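Local coordinates for protein transcriptional regulator (Pyrococcus horikoshii, PDB 1UDD) that is of unknown function but belongs to the all-helical TenA/Thi-4/PqqC family and assembles from four copies, at residues Leu44-Ala56 with Thr104-Leu118. Numbering follows the deposited sequence.
Sequences LQDFNYLVGLTRA and TEPTLVNSAYMDFML
The Tyr-49 ring carries the Met-114 methyl over one face, CE lying 4.0 Å from the ring centroid, and receives the edge of Tyr-113 in an offset edge-to-face pair with planes at 79°. Both tyrosine hydroxyls are hydrogen-bonded to Glu-204 of helix 190-213. Bent at chi2 and chi3, Met-114 folds as a knob among Asn-48, Tyr-49, Gly-52 and Leu-53, its SD 3.7 Å from Gly-52 CA. Beyond it, Met-117 SD lies against Leu-53 CD1 (3.8 Å), and a water bridges Gly-52 O and Met-114 O.

Toward the N-terminal end of helix 108-123 the flat groups are amides. The Asn-48 ND2 bond to Asn-110 OD1 is short (2.8 Å) and nearly straight (176°), yet the donor stands above the acceptor's carbonyl plane. Asn-110 ND2 donates to both Gln-45 O and Gln-45 OE1; the latter also takes Thr-107 N at 2.9 Å, while Gln-45 NE2 binds Glu-105 O. Bonded at both OE1 and NE2, the Gln-45 amide is held against flipping and ties down the segment leading to the Thr-107 N-cap. The whole exemplifies near-parallel helix pairing, the axes of segments 44-56 and 108-118 running 11° from parallel, within the helical bundle of the TenA family.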
# COMPACT_ATOMS: atom_id res chain seq x y z
N LEU A 44 28.24 7.70 -2.71
CA LEU A 44 27.28 8.27 -3.66
C LEU A 44 26.04 7.38 -3.79
O LEU A 44 24.91 7.87 -3.75
CB LEU A 44 27.93 8.44 -5.04
CG LEU A 44 28.32 9.86 -5.46
CD1 LEU A 44 29.05 10.57 -4.34
CD2 LEU A 44 29.18 9.80 -6.72
N GLN A 45 26.25 6.07 -3.93
CA GLN A 45 25.15 5.13 -4.06
C GLN A 45 24.33 5.05 -2.76
O GLN A 45 23.22 4.52 -2.76
CB GLN A 45 25.68 3.74 -4.40
CG GLN A 45 26.28 3.58 -5.79
CD GLN A 45 25.24 3.68 -6.90
OE1 GLN A 45 24.26 2.93 -6.91
NE2 GLN A 45 25.47 4.59 -7.84
N ASP A 46 24.87 5.59 -1.66
CA ASP A 46 24.17 5.56 -0.38
C ASP A 46 22.95 6.47 -0.26
O ASP A 46 22.11 6.24 0.62
CB ASP A 46 25.11 5.87 0.78
CG ASP A 46 26.05 4.73 1.08
OD1 ASP A 46 25.66 3.56 0.90
OD2 ASP A 46 27.19 5.00 1.52
N PHE A 47 22.84 7.50 -1.10
CA PHE A 47 21.68 8.37 -1.00
C PHE A 47 20.40 7.56 -1.22
O PHE A 47 19.48 7.59 -0.41
CB PHE A 47 21.72 9.49 -2.03
CG PHE A 47 20.54 10.39 -1.96
CD1 PHE A 47 20.35 11.23 -0.86
CD2 PHE A 47 19.58 10.39 -2.98
CE1 PHE A 47 19.23 12.06 -0.78
CE2 PHE A 47 18.45 11.22 -2.90
CZ PHE A 47 18.28 12.05 -1.80
N ASN A 48 20.37 6.84 -2.33
CA ASN A 48 19.22 6.03 -2.68
C ASN A 48 18.91 5.01 -1.59
O ASN A 48 17.75 4.63 -1.40
CB ASN A 48 19.48 5.31 -3.99
CG ASN A 48 18.21 4.75 -4.58
OD1 ASN A 48 17.28 5.50 -4.88
ND2 ASN A 48 18.15 3.43 -4.73
N TYR A 49 19.95 4.56 -0.89
CA TYR A 49 19.82 3.59 0.18
C TYR A 49 19.15 4.30 1.37
O TYR A 49 18.24 3.76 2.00
CB TYR A 49 21.21 3.07 0.56
CG TYR A 49 21.25 1.82 1.43
CD1 TYR A 49 22.21 0.83 1.20
CD2 TYR A 49 20.37 1.64 2.50
CE1 TYR A 49 22.31 -0.30 2.02
CE2 TYR A 49 20.45 0.52 3.33
CZ TYR A 49 21.43 -0.45 3.08
OH TYR A 49 21.54 -1.54 3.91
N LEU A 50 19.63 5.51 1.65
CA LEU A 50 19.13 6.33 2.74
C LEU A 50 17.63 6.61 2.54
O LEU A 50 16.83 6.46 3.47
CB LEU A 50 19.92 7.64 2.75
CG LEU A 50 19.64 8.75 3.75
CD1 LEU A 50 20.68 9.85 3.57
CD2 LEU A 50 18.24 9.31 3.55
N VAL A 51 17.27 7.01 1.32
CA VAL A 51 15.89 7.28 0.99
C VAL A 51 15.06 5.98 1.04
O VAL A 51 14.00 5.93 1.65
CB VAL A 51 15.76 7.94 -0.43
CG1 VAL A 51 14.30 8.10 -0.82
CG2 VAL A 51 16.44 9.31 -0.43
N GLY A 52 15.58 4.92 0.42
CA GLY A 52 14.86 3.65 0.39
C GLY A 52 14.59 3.05 1.77
O GLY A 52 13.52 2.49 2.02
N LEU A 53 15.57 3.15 2.66
CA LEU A 53 15.41 2.63 4.01
C LEU A 53 14.28 3.43 4.67
O LEU A 53 13.46 2.88 5.40
CB LEU A 53 16.71 2.82 4.80
CG LEU A 53 16.97 1.96 6.03
CD1 LEU A 53 17.03 0.49 5.62
CD2 LEU A 53 18.29 2.39 6.70
N THR A 54 14.26 4.72 4.40
CA THR A 54 13.23 5.60 4.94
C THR A 54 11.83 5.23 4.44
O THR A 54 10.88 5.17 5.23
CB THR A 54 13.53 7.06 4.60
OG1 THR A 54 14.79 7.42 5.18
CG2 THR A 54 12.47 7.99 5.14
N ARG A 55 11.69 4.99 3.14
CA ARG A 55 10.39 4.63 2.57
C ARG A 55 9.86 3.36 3.19
O ARG A 55 8.67 3.28 3.52
CB ARG A 55 10.46 4.40 1.05
CG ARG A 55 10.54 5.66 0.22
CD ARG A 55 10.52 5.36 -1.30
NE ARG A 55 11.12 6.49 -1.99
CZ ARG A 55 10.53 7.66 -2.12
NH1 ARG A 55 9.32 7.84 -1.62
NH2 ARG A 55 11.18 8.68 -2.67
N ALA A 56 10.72 2.35 3.32
CA ALA A 56 10.26 1.08 3.87
C ALA A 56 9.86 1.25 5.34
O ALA A 56 8.85 0.69 5.77
CB ALA A 56 11.36 0.00 3.71
N THR A 104 23.13 11.32 -8.66
CA THR A 104 23.75 10.03 -8.99
C THR A 104 22.73 8.97 -9.41
O THR A 104 21.71 8.77 -8.76
CB THR A 104 24.57 9.48 -7.81
OG1 THR A 104 25.72 10.31 -7.61
CG2 THR A 104 25.03 8.06 -8.09
N GLU A 105 23.03 8.29 -10.51
CA GLU A 105 22.16 7.23 -11.02
C GLU A 105 22.40 5.98 -10.18
O GLU A 105 23.53 5.50 -10.10
CB GLU A 105 22.48 6.93 -12.48
CG GLU A 105 21.90 5.59 -12.95
CD GLU A 105 22.49 5.09 -14.26
OE1 GLU A 105 23.73 5.17 -14.43
OE2 GLU A 105 21.71 4.61 -15.12
N PRO A 106 21.35 5.44 -9.53
CA PRO A 106 21.54 4.24 -8.71
C PRO A 106 21.72 3.01 -9.60
O PRO A 106 21.02 2.84 -10.58
CB PRO A 106 20.25 4.16 -7.90
CG PRO A 106 19.73 5.59 -7.91
CD PRO A 106 20.01 6.01 -9.32
N THR A 107 22.67 2.14 -9.25
CA THR A 107 22.87 0.94 -10.05
C THR A 107 21.59 0.12 -9.95
O THR A 107 20.74 0.40 -9.11
CB THR A 107 24.03 0.08 -9.51
OG1 THR A 107 23.81 -0.20 -8.12
CG2 THR A 107 25.37 0.81 -9.68
N LEU A 108 21.46 -0.89 -10.80
CA LEU A 108 20.30 -1.76 -10.80
C LEU A 108 20.19 -2.44 -9.42
O LEU A 108 19.11 -2.48 -8.82
CB LEU A 108 20.44 -2.80 -11.91
CG LEU A 108 19.28 -3.72 -12.29
CD1 LEU A 108 19.24 -4.91 -11.38
CD2 LEU A 108 17.98 -2.95 -12.24
N VAL A 109 21.32 -2.94 -8.92
CA VAL A 109 21.37 -3.61 -7.61
C VAL A 109 20.80 -2.73 -6.50
O VAL A 109 20.02 -3.19 -5.67
CB VAL A 109 22.83 -4.00 -7.24
CG1 VAL A 109 22.88 -4.61 -5.84
CG2 VAL A 109 23.36 -5.00 -8.24
N ASN A 110 21.19 -1.46 -6.51
CA ASN A 110 20.72 -0.49 -5.53
C ASN A 110 19.20 -0.38 -5.57
O ASN A 110 18.51 -0.59 -4.56
CB ASN A 110 21.32 0.88 -5.85
CG ASN A 110 21.20 1.85 -4.70
OD1 ASN A 110 20.25 1.80 -3.92
ND2 ASN A 110 22.16 2.76 -4.60
N SER A 111 18.67 -0.04 -6.74
CA SER A 111 17.22 0.11 -6.94
C SER A 111 16.50 -1.13 -6.46
O SER A 111 15.56 -1.06 -5.67
CB SER A 111 16.89 0.32 -8.42
OG SER A 111 17.53 1.47 -8.92
N ALA A 112 16.95 -2.28 -6.97
CA ALA A 112 16.36 -3.56 -6.62
C ALA A 112 16.32 -3.80 -5.10
O ALA A 112 15.28 -4.16 -4.55
CB ALA A 112 17.14 -4.67 -7.28
N TYR A 113 17.45 -3.59 -4.42
CA TYR A 113 17.50 -3.80 -2.98
C TYR A 113 16.49 -2.91 -2.27
O TYR A 113 15.73 -3.37 -1.41
CB TYR A 113 18.92 -3.53 -2.46
CG TYR A 113 19.16 -3.86 -0.99
CD1 TYR A 113 18.34 -4.76 -0.29
CD2 TYR A 113 20.25 -3.31 -0.31
CE1 TYR A 113 18.61 -5.09 1.04
CE2 TYR A 113 20.53 -3.63 1.01
CZ TYR A 113 19.70 -4.51 1.69
OH TYR A 113 19.98 -4.80 3.00
N MET A 114 16.47 -1.63 -2.61
CA MET A 114 15.51 -0.75 -1.98
C MET A 114 14.07 -1.21 -2.28
O MET A 114 13.19 -1.13 -1.41
CB MET A 114 15.73 0.69 -2.45
CG MET A 114 17.06 1.25 -1.96
SD MET A 114 17.34 0.96 -0.16
CE MET A 114 18.44 -0.39 -0.22
N ASP A 115 13.83 -1.69 -3.50
CA ASP A 115 12.49 -2.15 -3.89
C ASP A 115 12.09 -3.40 -3.13
O ASP A 115 10.93 -3.57 -2.78
CB ASP A 115 12.43 -2.40 -5.41
CG ASP A 115 12.43 -1.11 -6.20
OD1 ASP A 115 12.28 -0.03 -5.58
OD2 ASP A 115 12.57 -1.17 -7.43
N PHE A 116 13.05 -4.27 -2.86
CA PHE A 116 12.81 -5.47 -2.09
C PHE A 116 12.35 -5.04 -0.68
O PHE A 116 11.39 -5.59 -0.13
CB PHE A 116 14.09 -6.32 -2.00
CG PHE A 116 14.19 -7.15 -0.73
CD1 PHE A 116 13.41 -8.29 -0.56
CD2 PHE A 116 15.04 -6.76 0.30
CE1 PHE A 116 13.48 -9.04 0.62
CE2 PHE A 116 15.12 -7.50 1.49
CZ PHE A 116 14.34 -8.64 1.64
N MET A 117 13.02 -4.05 -0.12
CA MET A 117 12.63 -3.56 1.22
C MET A 117 11.19 -3.02 1.21
O MET A 117 10.37 -3.41 2.04
CB MET A 117 13.54 -2.41 1.69
CG MET A 117 15.06 -2.71 1.66
SD MET A 117 16.02 -1.50 2.59
CE MET A 117 15.18 -0.04 2.25
N LEU A 118 10.90 -2.13 0.27
CA LEU A 118 9.57 -1.53 0.19
C LEU A 118 8.51 -2.58 -0.11
O LEU A 118 7.47 -2.62 0.52
CB LEU A 118 9.55 -0.43 -0.88
CG LEU A 118 8.25 0.38 -0.92
CD1 LEU A 118 8.00 1.03 0.43
CD2 LEU A 118 8.34 1.44 -1.99
O HOH W 1 12.45 1.12 -0.31